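Local coordinates for protein tyrocidine synthase 2 (PDB 6TA8) that is a multidomain synthase, represented here by its condensation domain, a fold of two similar lobes built from sheets and helices, at residues H271-E276 with D338-I343; W43-N48 with M88-E93; P237-T242 with E445-S450. All blocks are in the same frame, centred on the assembly; numbering follows the deposited sequence.

Overall arrangement
The three contacts differ in burial and in chemistry: contact 2, in the N-terminal lobe, is buried and purely aromatic; contact 1 is partly buried and apolar apart from the hydroxyl of Tyr273, which is hydrogen-bonded to helix 445-466; contact 3 lies at the surface and rests on a single hydrogen bond. Contacts 1 and 3 belong to the C-terminal lobe, their centres about 31 Å apart, and share elements: helix 445-466 starts in contact 3 and covers contact 1 with its far end, while helix 277-293 runs from beside contact 1 to beside contact 3. Contact 2 shares neither helix, and its centre lies about 42 Å from that of contact 1, across the chain's centre.

Contact 1 (H271-E276 with D338-I343); sequences HAYHTE and DLPYQI
The ring of Tyr273 carries Ile343 over one face, with the methyl CD1 4.2 Å above the ring plane and displaced toward the rim. Pro340 meets the same side chain at its far end. Its carbonyl oxygen stands oblique to the ring, and its own ring lies against the phenol oxygen, with Pro340 CB 3.3 Å from Tyr273 OH. With CG anti to its carbonyl carbon (chi1 -69°), Tyr273 reaches from the end of a short helix to the first turn of helix 339-351. Deeper in, Thr275 adds a methyl contact, its CG2 4.2 Å from Ile343 CG2. That first turn is capped by Asp338, whose OD1 accepts a weak but nearly straight bond from Tyr341 N. The C-terminal end of helix 445-466 closes over the group: Cys466 touches both Tyr273 and Ile343, and His465 lies on Pro340. No hydrogen bond joins the two segments; Tyr273 OH is instead hydrogen-bonded to His465 NE2. The chemistry is thus divided along one side chain: Ile343 lies over the ring and Pro340 packs at its hydroxyl end, while the hydroxyl has its hydrogen-bond partner on a third element, helix 445-466.

Contact 2 (W43-N48 with M88-E93); sequences WFFANN and MVYKQE
The backbones bearing Phe45, on helix 39-46, and Tyr90, on strand 88-91, stay well apart, the nearest CA atoms being those of Phe45 and Gln92 at 10.7 Å, and two rings bridge the gap. Both start alike, CG anti to the carbonyl carbon (chi1 -71° in Phe45, -65° in Tyr90); the CB of each points toward the other segment, and the rings meet at their outer carbons. Phe45 CZ makes the closest approach, 3.6 Å from Tyr90 CD2, which sits near the plane of the Phe45 ring at its edge. The planes are inclined at 47° with centroids 5.8 Å apart, an oblique pairing that is neither a stack nor a T-shape. Phe44 covers a face of the Phe45 ring, its CD2 4.0 Å above the centre, and Ile97 also touches Phe45. Tyr90 packs on Gln99 of the adjoining strand and on Leu139. Its OH makes a weak hydrogen bond to the carbonyl of Leu165, which lies inside the HHxxxDG signature of condensation domains. Between these two segments the contact is made by ring carbons of two buried residues, with no hydrogen bond, and the phenol oxygen is tied, though weakly, to a carbonyl in the signature loop.

Contact 3 (P237-T242 with E445-S450); sequences PTDFVT and EKTIAS
Asp239 and Thr447 mark the closest backbone approach, their CA atoms 7.7 Å apart, where an irregular loop passes the opening turn of helix 445-466. The two side chains come from opposite directions and meet through oxygen. Thr447 OG1 donates to Asp239 OD2 at 2.6 Å, a short bond received on the syn lone pair, the side facing the other carboxylate oxygen. As a result Asp239 OD1 is also near, 3.2 Å from Thr447 OG1. The hydroxyl is presented by a rotamer that sets OG1 anti to the carbonyl carbon (chi1 -54°) and points CG2 anti to the backbone N; the nearer carbon is Thr447 CB, 3.1 Å from Asp239 OD2. Next along the loop, Asp239 CB lies 3.8 Å above the centre of the Phe240 ring. Thr238 OG1 in turn donates to Phe240 O at 2.6 Å, from well above the carbonyl plane, a bond that spans Asp239 within the loop. Further bonds tie this loop to the residues leading into the helix: Pro237 O accepts from Tyr443 OH, and Phe240 pairs through its backbone with Gln442. Asp239 OD2 also accepts from Glu444 N, just ahead of the helix. One carboxylate oxygen thus takes two donors, a threonine hydroxyl and a backbone N-H, and its place beside a helix N-terminus would probably stabilise the negative charge. At this surface site the join is polar and directional, one carboxylate oxygen linking the loop to the first turn of the helix.

Contact 1 (H271-E276 with D338-I343)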
loop_
_atom_site.group_PDB
_atom_site.type_symbol
_atom_site.label_atom_id
_atom_site.label_comp_id
_atom_site.label_asym_id
_atom_site.label_seq_id
_atom_site.Cartn_x
_atom_site.Cartn_y
_atom_site.Cartn_z
ATOM N N HIS A 271 3.193 6.267 25.374
ATOM C CA HIS A 271 4.088 7.202 26.045
ATOM C C HIS A 271 4.820 6.601 27.244
ATOM O O HIS A 271 5.482 7.346 27.976
ATOM C CB HIS A 271 3.306 8.447 26.475
ATOM C CG HIS A 271 2.673 9.181 25.334
ATOM N ND1 HIS A 271 1.860 10.280 25.513
ATOM C CD2 HIS A 271 2.735 8.975 23.997
ATOM C CE1 HIS A 271 1.448 10.717 24.337
ATOM N NE2 HIS A 271 1.964 9.942 23.400
ATOM N N ALA A 272 4.725 5.289 27.467
ATOM C CA ALA A 272 5.567 4.656 28.477
ATOM C C ALA A 272 6.965 4.391 27.933
ATOM O O ALA A 272 7.957 4.537 28.656
ATOM C CB ALA A 272 4.925 3.358 28.967
ATOM N N TYR A 273 7.057 3.995 26.665
ATOM C CA TYR A 273 8.313 3.951 25.933
ATOM C C TYR A 273 8.414 5.065 24.901
ATOM O O TYR A 273 9.452 5.190 24.242
ATOM C CB TYR A 273 8.480 2.592 25.242
ATOM C CG TYR A 273 8.701 1.430 26.185
ATOM C CD1 TYR A 273 7.626 0.759 26.755
ATOM C CD2 TYR A 273 9.984 0.998 26.497
ATOM C CE1 TYR A 273 7.824 -0.305 27.615
ATOM C CE2 TYR A 273 10.191 -0.065 27.356
ATOM C CZ TYR A 273 9.107 -0.713 27.911
ATOM O OH TYR A 273 9.308 -1.772 28.766
ATOM N N HIS A 274 7.370 5.877 24.763
ATOM C CA HIS A 274 7.247 6.903 23.727
ATOM C C HIS A 274 7.653 6.349 22.362
ATOM O O HIS A 274 8.581 6.820 21.705
ATOM C CB HIS A 274 8.038 8.157 24.088
ATOM C CG HIS A 274 7.175 9.292 24.547
ATOM N ND1 HIS A 274 6.402 10.035 23.680
ATOM C CD2 HIS A 274 6.945 9.796 25.782
ATOM C CE1 HIS A 274 5.741 10.955 24.361
ATOM N NE2 HIS A 274 6.053 10.832 25.638
ATOM N N THR A 275 6.922 5.318 21.953
ATOM C CA THR A 275 7.114 4.661 20.674
ATOM C C THR A 275 6.086 5.169 19.671
ATOM O O THR A 275 5.301 6.081 19.943
ATOM C CB THR A 275 7.005 3.141 20.829
ATOM O OG1 THR A 275 5.772 2.817 21.486
ATOM C CG2 THR A 275 8.166 2.602 21.645
ATOM N N GLU A 276 6.099 4.569 18.490
ATOM C CA GLU A 276 5.059 4.755 17.493
ATOM C C GLU A 276 4.455 3.393 17.165
ATOM O O GLU A 276 4.838 2.369 17.736
ATOM C CB GLU A 276 5.613 5.449 16.243
ATOM C CG GLU A 276 6.415 6.717 16.533
ATOM C CD GLU A 276 5.546 7.912 16.901
ATOM O OE1 GLU A 276 4.321 7.742 17.082
ATOM O OE2 GLU A 276 6.094 9.030 17.010
ATOM N N ASP A 338 13.672 -10.422 27.816
ATOM C CA ASP A 338 13.564 -9.043 28.292
ATOM C C ASP A 338 12.768 -8.248 27.265
ATOM O O ASP A 338 13.312 -7.728 26.290
ATOM C CB ASP A 338 14.949 -8.449 28.520
ATOM C CG ASP A 338 14.929 -7.267 29.471
ATOM O OD1 ASP A 338 13.841 -6.700 29.698
ATOM O OD2 ASP A 338 16.005 -6.904 29.989
ATOM N N LEU A 339 11.458 -8.156 27.489
ATOM C CA LEU A 339 10.578 -7.397 26.608
ATOM C C LEU A 339 10.878 -5.900 26.668
ATOM O O LEU A 339 10.850 -5.238 25.621
ATOM C CB LEU A 339 9.108 -7.664 26.944
ATOM C CG LEU A 339 8.189 -7.792 25.728
ATOM C CD1 LEU A 339 8.606 -8.982 24.884
ATOM C CD2 LEU A 339 6.733 -7.912 26.150
ATOM N N PRO A 340 11.144 -5.314 27.846
ATOM C CA PRO A 340 11.645 -3.928 27.850
ATOM C C PRO A 340 12.883 -3.742 26.988
ATOM O O PRO A 340 12.947 -2.798 26.191
ATOM C CB PRO A 340 11.925 -3.672 29.335
ATOM C CG PRO A 340 10.945 -4.517 30.039
ATOM C CD PRO A 340 10.807 -5.764 29.211
ATOM N N TYR A 341 13.870 -4.631 27.118
ATOM C CA TYR A 341 15.052 -4.551 26.268
ATOM C C TYR A 341 14.718 -4.862 24.814
ATOM O O TYR A 341 15.395 -4.371 23.905
ATOM C CB TYR A 341 16.133 -5.499 26.793
ATOM C CG TYR A 341 17.278 -5.752 25.837
ATOM C CD1 TYR A 341 18.274 -4.803 25.645
ATOM C CD2 TYR A 341 17.370 -6.949 25.136
ATOM C CE1 TYR A 341 19.324 -5.035 24.777
ATOM C CE2 TYR A 341 18.417 -7.189 24.266
ATOM C CZ TYR A 341 19.390 -6.230 24.091
ATOM O OH TYR A 341 20.434 -6.464 23.226
ATOM N N GLN A 342 13.672 -5.659 24.574
ATOM C CA GLN A 342 13.299 -6.004 23.206
ATOM C C GLN A 342 12.658 -4.821 22.491
ATOM O O GLN A 342 12.983 -4.538 21.332
ATOM C CB GLN A 342 12.353 -7.203 23.207
ATOM C CG GLN A 342 12.128 -7.817 21.836
ATOM C CD GLN A 342 13.313 -8.634 21.364
ATOM O OE1 GLN A 342 14.020 -9.240 22.167
ATOM N NE2 GLN A 342 13.536 -8.655 20.055
ATOM N N ILE A 343 11.738 -4.123 23.162
ATOM C CA ILE A 343 11.082 -2.973 22.546
ATOM C C ILE A 343 12.083 -1.850 22.305
ATOM O O ILE A 343 12.093 -1.230 21.236
ATOM C CB ILE A 343 9.899 -2.505 23.411
ATOM C CG1 ILE A 343 8.903 -3.648 23.612
ATOM C CG2 ILE A 343 9.207 -1.309 22.770
ATOM C CD1 ILE A 343 7.803 -3.329 24.598
#

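Contact 2 (W43-N48 with M88-E93)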
loop_
_atom_site.group_PDB
_atom_site.type_symbol
_atom_site.label_atom_id
_atom_site.label_comp_id
_atom_site.label_asym_id
_atom_site.label_seq_id
_atom_site.Cartn_x
_atom_site.Cartn_y
_atom_site.Cartn_z
ATOM N N TRP A 43 10.248 -1.060 -10.008
ATOM C CA TRP A 43 10.169 -2.381 -9.393
ATOM C C TRP A 43 8.975 -3.172 -9.912
ATOM O O TRP A 43 9.039 -4.404 -9.999
ATOM C CB TRP A 43 10.100 -2.236 -7.871
ATOM C CG TRP A 43 9.689 -3.482 -7.148
ATOM C CD1 TRP A 43 10.508 -4.478 -6.705
ATOM C CD2 TRP A 43 8.359 -3.858 -6.773
ATOM N NE1 TRP A 43 9.769 -5.455 -6.081
ATOM C CE2 TRP A 43 8.446 -5.098 -6.110
ATOM C CE3 TRP A 43 7.101 -3.269 -6.938
ATOM C CZ2 TRP A 43 7.326 -5.759 -5.611
ATOM C CZ3 TRP A 43 5.990 -3.927 -6.441
ATOM C CH2 TRP A 43 6.110 -5.159 -5.786
ATOM N N PHE A 44 7.885 -2.488 -10.264
ATOM C CA PHE A 44 6.706 -3.181 -10.773
ATOM C C PHE A 44 6.967 -3.780 -12.150
ATOM O O PHE A 44 6.557 -4.913 -12.429
ATOM C CB PHE A 44 5.516 -2.222 -10.816
ATOM C CG PHE A 44 4.310 -2.776 -11.524
ATOM C CD1 PHE A 44 3.448 -3.644 -10.876
ATOM C CD2 PHE A 44 4.034 -2.420 -12.835
ATOM C CE1 PHE A 44 2.337 -4.153 -11.524
ATOM C CE2 PHE A 44 2.926 -2.927 -13.489
ATOM C CZ PHE A 44 2.076 -3.794 -12.831
ATOM N N PHE A 45 7.650 -3.037 -13.023
ATOM C CA PHE A 45 7.915 -3.528 -14.370
ATOM C C PHE A 45 9.040 -4.554 -14.398
ATOM O O PHE A 45 9.009 -5.477 -15.220
ATOM C CB PHE A 45 8.247 -2.359 -15.298
ATOM C CG PHE A 45 7.064 -1.492 -15.619
ATOM C CD1 PHE A 45 6.056 -1.955 -16.448
ATOM C CD2 PHE A 45 6.957 -0.218 -15.089
ATOM C CE1 PHE A 45 4.965 -1.163 -16.743
ATOM C CE2 PHE A 45 5.868 0.578 -15.380
ATOM C CZ PHE A 45 4.871 0.105 -16.209
ATOM N N ALA A 46 10.035 -4.413 -13.516
ATOM C CA ALA A 46 11.124 -5.380 -13.464
ATOM C C ALA A 46 10.648 -6.757 -13.026
ATOM O O ALA A 46 11.317 -7.754 -13.315
ATOM C CB ALA A 46 12.226 -4.886 -12.523
ATOM N N ASN A 47 9.511 -6.835 -12.332
ATOM C CA ASN A 47 8.973 -8.132 -11.939
ATOM C C ASN A 47 8.411 -8.891 -13.134
ATOM O O ASN A 47 8.362 -10.127 -13.111
ATOM C CB ASN A 47 7.894 -7.950 -10.873
ATOM C CG ASN A 47 8.454 -7.985 -9.467
ATOM O OD1 ASN A 47 8.867 -9.037 -8.978
ATOM N ND2 ASN A 47 8.470 -6.833 -8.808
ATOM N N ASN A 48 7.989 -8.175 -14.178
ATOM C CA ASN A 48 7.409 -8.770 -15.381
ATOM C C ASN A 48 6.204 -9.646 -15.030
ATOM O O ASN A 48 6.179 -10.853 -15.276
ATOM C CB ASN A 48 8.463 -9.559 -16.168
ATOM C CG ASN A 48 8.948 -8.818 -17.400
ATOM O OD1 ASN A 48 8.209 -8.657 -18.372
ATOM N ND2 ASN A 48 10.196 -8.364 -17.366
ATOM N N MET A 88 -2.817 8.965 -16.295
ATOM C CA MET A 88 -1.565 8.401 -16.773
ATOM C C MET A 88 -1.808 7.198 -17.679
ATOM O O MET A 88 -2.763 6.439 -17.498
ATOM C CB MET A 88 -0.682 7.984 -15.597
ATOM C CG MET A 88 0.801 7.895 -15.920
ATOM S SD MET A 88 1.649 9.476 -15.733
ATOM C CE MET A 88 1.102 9.952 -14.099
ATOM N N VAL A 89 -0.921 7.037 -18.662
ATOM C CA VAL A 89 -0.886 5.863 -19.524
ATOM C C VAL A 89 0.565 5.423 -19.664
ATOM O O VAL A 89 1.497 6.206 -19.474
ATOM C CB VAL A 89 -1.505 6.125 -20.916
ATOM C CG1 VAL A 89 -3.014 6.295 -20.806
ATOM C CG2 VAL A 89 -0.866 7.347 -21.562
ATOM N N TYR A 90 0.750 4.147 -19.999
ATOM C CA TYR A 90 2.073 3.537 -20.058
ATOM C C TYR A 90 2.257 2.873 -21.415
ATOM O O TYR A 90 1.475 1.994 -21.786
ATOM C CB TYR A 90 2.257 2.516 -18.931
ATOM C CG TYR A 90 2.240 3.126 -17.547
ATOM C CD1 TYR A 90 1.043 3.468 -16.930
ATOM C CD2 TYR A 90 3.422 3.364 -16.859
ATOM C CE1 TYR A 90 1.024 4.029 -15.668
ATOM C CE2 TYR A 90 3.412 3.924 -15.594
ATOM C CZ TYR A 90 2.212 4.257 -15.006
ATOM O OH TYR A 90 2.200 4.815 -13.748
ATOM N N LYS A 91 3.292 3.279 -22.142
ATOM C CA LYS A 91 3.564 2.746 -23.467
ATOM C C LYS A 91 4.857 1.942 -23.467
ATOM O O LYS A 91 5.818 2.278 -22.769
ATOM C CB LYS A 91 3.643 3.871 -24.502
ATOM C CG LYS A 91 2.302 4.528 -24.773
ATOM C CD LYS A 91 2.440 5.769 -25.634
ATOM C CE LYS A 91 1.238 5.922 -26.554
ATOM N NZ LYS A 91 -0.022 5.473 -25.898
ATOM N N GLN A 92 4.874 0.874 -24.263
ATOM C CA GLN A 92 6.036 -0.006 -24.337
ATOM C C GLN A 92 6.758 0.149 -25.673
ATOM O O GLN A 92 6.804 -0.790 -26.475
ATOM C CB GLN A 92 5.611 -1.462 -24.123
ATOM C CG GLN A 92 6.732 -2.396 -23.696
ATOM C CD GLN A 92 6.225 -3.556 -22.864
ATOM O OE1 GLN A 92 6.489 -3.635 -21.663
ATOM N NE2 GLN A 92 5.479 -4.456 -23.494
ATOM N N GLU A 93 7.332 1.323 -25.920
ATOM C CA GLU A 93 8.007 1.601 -27.182
ATOM C C GLU A 93 9.459 1.139 -27.117
ATOM O O GLU A 93 10.166 1.432 -26.147
ATOM C CB GLU A 93 7.942 3.094 -27.509
ATOM C CG GLU A 93 6.565 3.713 -27.316
ATOM C CD GLU A 93 6.071 4.442 -28.551
ATOM O OE1 GLU A 93 6.077 3.834 -29.643
ATOM O OE2 GLU A 93 5.670 5.619 -28.429
#

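Contact 3 (P237-T242 with E445-S450)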
loop_
_atom_site.group_PDB
_atom_site.type_symbol
_atom_site.label_atom_id
_atom_site.label_comp_id
_atom_site.label_asym_id
_atom_site.label_seq_id
_atom_site.Cartn_x
_atom_site.Cartn_y
_atom_site.Cartn_z
ATOM N N PRO A 237 11.155 -21.459 6.892
ATOM C CA PRO A 237 10.668 -22.793 6.518
ATOM C C PRO A 237 9.279 -22.744 5.897
ATOM O O PRO A 237 8.407 -21.995 6.340
ATOM C CB PRO A 237 10.655 -23.555 7.853
ATOM C CG PRO A 237 10.615 -22.494 8.911
ATOM C CD PRO A 237 11.408 -21.346 8.339
ATOM N N THR A 238 9.074 -23.565 4.869
ATOM C CA THR A 238 7.762 -23.741 4.263
ATOM C C THR A 238 7.302 -25.185 4.423
ATOM O O THR A 238 8.116 -26.105 4.536
ATOM C CB THR A 238 7.762 -23.361 2.774
ATOM O OG1 THR A 238 8.591 -24.268 2.036
ATOM C CG2 THR A 238 8.271 -21.944 2.585
ATOM N N ASP A 239 5.980 -25.378 4.433
ATOM C CA ASP A 239 5.448 -26.736 4.504
ATOM C C ASP A 239 5.779 -27.518 3.240
ATOM O O ASP A 239 6.083 -28.715 3.307
ATOM C CB ASP A 239 3.939 -26.707 4.739
ATOM C CG ASP A 239 3.571 -26.228 6.129
ATOM O OD1 ASP A 239 4.328 -26.515 7.079
ATOM O OD2 ASP A 239 2.522 -25.566 6.272
ATOM N N PHE A 240 5.734 -26.860 2.084
ATOM C CA PHE A 240 6.033 -27.499 0.813
ATOM C C PHE A 240 6.920 -26.585 -0.021
ATOM O O PHE A 240 7.045 -25.389 0.246
ATOM C CB PHE A 240 4.758 -27.836 0.028
ATOM C CG PHE A 240 3.578 -28.159 0.895
ATOM C CD1 PHE A 240 3.519 -29.357 1.587
ATOM C CD2 PHE A 240 2.525 -27.269 1.016
ATOM C CE1 PHE A 240 2.437 -29.658 2.388
ATOM C CE2 PHE A 240 1.436 -27.565 1.813
ATOM C CZ PHE A 240 1.393 -28.762 2.500
ATOM N N VAL A 241 7.533 -27.175 -1.043
ATOM C CA VAL A 241 8.330 -26.453 -2.028
ATOM C C VAL A 241 7.573 -26.474 -3.349
ATOM O O VAL A 241 7.049 -27.517 -3.757
ATOM C CB VAL A 241 9.735 -27.071 -2.181
ATOM C CG1 VAL A 241 10.341 -26.716 -3.532
ATOM C CG2 VAL A 241 10.641 -26.614 -1.049
ATOM N N THR A 242 7.504 -25.321 -4.010
ATOM C CA THR A 242 6.795 -25.228 -5.276
ATOM C C THR A 242 7.448 -24.166 -6.149
ATOM O O THR A 242 8.117 -23.253 -5.660
ATOM C CB THR A 242 5.309 -24.904 -5.072
ATOM O OG1 THR A 242 4.627 -24.966 -6.330
ATOM C CG2 THR A 242 5.143 -23.512 -4.484
ATOM N N GLU A 445 -3.124 -24.003 6.172
ATOM C CA GLU A 445 -3.721 -22.958 6.998
ATOM C C GLU A 445 -3.409 -23.135 8.479
ATOM O O GLU A 445 -3.478 -22.162 9.238
ATOM C CB GLU A 445 -5.235 -22.919 6.789
ATOM C CG GLU A 445 -5.869 -21.584 7.139
ATOM C CD GLU A 445 -7.369 -21.681 7.330
ATOM O OE1 GLU A 445 -7.803 -22.205 8.377
ATOM O OE2 GLU A 445 -8.113 -21.228 6.434
ATOM N N LYS A 446 -3.063 -24.352 8.901
ATOM C CA LYS A 446 -2.728 -24.598 10.298
ATOM C C LYS A 446 -1.349 -24.047 10.642
ATOM O O LYS A 446 -1.139 -23.540 11.750
ATOM C CB LYS A 446 -2.797 -26.098 10.598
ATOM C CG LYS A 446 -4.198 -26.637 10.898
ATOM C CD LYS A 446 -5.139 -26.518 9.702
ATOM C CE LYS A 446 -4.574 -27.211 8.470
ATOM N NZ LYS A 446 -5.126 -26.637 7.210
ATOM N N THR A 447 -0.401 -24.142 9.707
ATOM C CA THR A 447 0.922 -23.565 9.930
ATOM C C THR A 447 0.856 -22.044 9.981
ATOM O O THR A 447 1.568 -21.409 10.768
ATOM C CB THR A 447 1.885 -24.021 8.833
ATOM O OG1 THR A 447 1.879 -25.452 8.756
ATOM C CG2 THR A 447 3.301 -23.540 9.123
ATOM N N ILE A 448 0.003 -21.441 9.151
ATOM C CA ILE A 448 -0.149 -19.990 9.172
ATOM C C ILE A 448 -0.900 -19.551 10.421
ATOM O O ILE A 448 -0.588 -18.513 11.017
ATOM C CB ILE A 448 -0.849 -19.512 7.887
ATOM C CG1 ILE A 448 -0.026 -19.907 6.659
ATOM C CG2 ILE A 448 -1.062 -18.006 7.920
ATOM C CD1 ILE A 448 1.388 -19.369 6.678
ATOM N N ALA A 449 -1.897 -20.334 10.843
ATOM C CA ALA A 449 -2.652 -19.987 12.044
ATOM C C ALA A 449 -1.773 -20.010 13.287
ATOM O O ALA A 449 -2.038 -19.279 14.247
ATOM C CB ALA A 449 -3.836 -20.939 12.216
ATOM N N SER A 450 -0.730 -20.843 13.291
ATOM C CA SER A 450 0.192 -20.866 14.422
ATOM C C SER A 450 0.988 -19.571 14.507
ATOM O O SER A 450 1.182 -19.024 15.600
ATOM C CB SER A 450 1.127 -22.070 14.308
ATOM O OG SER A 450 2.090 -22.069 15.346
#